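Local structure of protein ppBat (Bacteroides thetaiotaomicron VPI-5482, 3CNE) at residues M94-I97 with K98-E102. The protein binds flavins such as lumichrome, riboflavin, FMN and FAD as a homodimer, and may serve as a flavin storage protein. Numbering follows the deposited sequence.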
loop_
_atom_site.group_PDB
_atom_site.type_symbol
_atom_site.label_atom_id
_atom_site.label_comp_id
_atom_site.label_asym_id
_atom_site.label_seq_id
_atom_site.Cartn_x
_atom_site.Cartn_y
_atom_site.Cartn_z
HETATM N N MSE A 94 -12.054 1.220 20.880
HETATM C CA MSE A 94 -13.271 1.974 21.158
HETATM C C MSE A 94 -12.978 3.158 22.058
HETATM O O MSE A 94 -13.446 4.271 21.801
HETATM C CB MSE A 94 -14.326 1.080 21.810
HETATM C CG MSE A 94 -14.848 -0.018 20.899
HETATM SE SE MSE A 94 -15.926 0.689 19.412
HETATM C CE MSE A 94 -14.552 1.004 18.040
ATOM N N GLU A 95 -12.206 2.904 23.109
ATOM C CA GLU A 95 -11.794 3.930 24.045
ATOM C C GLU A 95 -11.042 5.059 23.330
ATOM O O GLU A 95 -11.365 6.246 23.476
ATOM C CB GLU A 95 -10.886 3.327 25.123
ATOM C CG GLU A 95 -10.748 4.248 26.327
ATOM C CD GLU A 95 -9.693 3.810 27.332
ATOM O OE1 GLU A 95 -9.699 2.612 27.737
ATOM O OE2 GLU A 95 -8.877 4.699 27.731
ATOM N N VAL A 96 -10.044 4.671 22.555
ATOM C CA VAL A 96 -9.184 5.630 21.861
ATOM C C VAL A 96 -9.946 6.437 20.824
ATOM O O VAL A 96 -9.714 7.629 20.671
ATOM C CB VAL A 96 -7.953 4.932 21.234
ATOM C CG1 VAL A 96 -7.308 5.820 20.185
ATOM C CG2 VAL A 96 -6.928 4.541 22.344
ATOM N N ILE A 97 -10.866 5.797 20.116
ATOM C CA ILE A 97 -11.635 6.509 19.079
ATOM C C ILE A 97 -12.591 7.508 19.736
ATOM O O ILE A 97 -12.744 8.648 19.265
ATOM C CB ILE A 97 -12.405 5.557 18.192
ATOM C CG1 ILE A 97 -11.440 4.815 17.244
ATOM C CG2 ILE A 97 -13.481 6.280 17.409
ATOM C CD1 ILE A 97 -12.128 3.654 16.553
ATOM N N LYS A 98 -13.236 7.066 20.814
ATOM C CA LYS A 98 -14.134 7.953 21.576
ATOM C C LYS A 98 -13.380 9.176 22.072
ATOM O O LYS A 98 -13.843 10.292 21.897
ATOM C CB LYS A 98 -14.808 7.215 22.734
ATOM C CG LYS A 98 -16.048 7.950 23.298
ATOM C CD LYS A 98 -16.581 7.227 24.547
ATOM C CE LYS A 98 -17.729 8.018 25.243
ATOM N NZ LYS A 98 -19.068 7.403 25.014
ATOM N N THR A 99 -12.223 8.961 22.687
ATOM C CA THR A 99 -11.439 10.043 23.250
ATOM C C THR A 99 -10.985 11.053 22.190
ATOM O O THR A 99 -11.180 12.244 22.362
ATOM C CB THR A 99 -10.249 9.501 24.012
ATOM O OG1 THR A 99 -10.725 8.651 25.056
ATOM C CG2 THR A 99 -9.417 10.623 24.601
ATOM N N PHE A 100 -10.405 10.574 21.087
ATOM C CA PHE A 100 -10.059 11.461 19.978
ATOM C C PHE A 100 -11.249 12.308 19.497
ATOM O O PHE A 100 -11.105 13.499 19.273
ATOM C CB PHE A 100 -9.486 10.646 18.811
ATOM C CG PHE A 100 -7.983 10.488 18.852
ATOM C CD1 PHE A 100 -7.387 9.555 19.691
ATOM C CD2 PHE A 100 -7.163 11.285 18.043
ATOM C CE1 PHE A 100 -5.985 9.398 19.709
ATOM C CE2 PHE A 100 -5.774 11.124 18.042
ATOM C CZ PHE A 100 -5.184 10.202 18.882
ATOM N N GLY A 101 -12.415 11.677 19.325
ATOM C CA GLY A 101 -13.602 12.341 18.802
ATOM C C GLY A 101 -14.135 13.366 19.797
ATOM O O GLY A 101 -14.408 14.513 19.426
ATOM N N GLU A 102 -14.245 12.947 21.060
ATOM C CA GLU A 102 -14.586 13.842 22.186
ATOM C C GLU A 102 -13.654 15.059 22.294
ATOM O O GLU A 102 -14.089 16.150 22.699
ATOM C CB GLU A 102 -14.556 13.071 23.512
ATOM C CG GLU A 102 -15.772 12.206 23.731
ATOM C CD GLU A 102 -15.719 11.391 25.029
ATOM O OE1 GLU A 102 -14.654 11.353 25.716
ATOM O OE2 GLU A 102 -16.763 10.776 25.359
#
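The edge of the F100 ring meets the preceding turn of helix at CD1, where V96 O lies near the ring plane, 3.2 Å from F100 CD1. V96 CG1 comes alongside, off the ring plane, 3.8 Å from both F100 CD1 and F100 CE1. The two side chains point the same way, an i, i+4 apolar pair on the buried side. V96 O also accepts F100 N at 3.1 Å with a nearly straight N-H...O angle of 174°, which ties the ring's own backbone to the carbonyl at its edge.

T99 adds a side-chain bond to the regular helical pattern. With chi1 at -59°, T99 OG1 lies beside its own backbone N and reaches back one turn to E95 O at 2.9 Å. The hydroxyl approaches from above the carbonyl plane, 38° out of it, whereas T99 N approaches E95 O at 3.0 Å closer to that plane, so two donors from one residue grip this oxygen. A valine in place of T99 would probably leave E95 O with the backbone N-H alone from this residue and lose the hydroxyl's tie between the turns. On the flanking turns, K98 N bonds M94 O and G101 N bonds I97 O, each at 3.0 Å.

These residues form the final turns of helix 88-102, the crossover of a beta-alpha-beta unit in this DJ-1/PfpI-family protein. V96 and F100 both pack on L70 of strand 69-73, while F100 and I97 touch M107 of the neighbouring parallel strand 106-110. Selenomethionine M94 and I97 both touch M116 of helix 113-119.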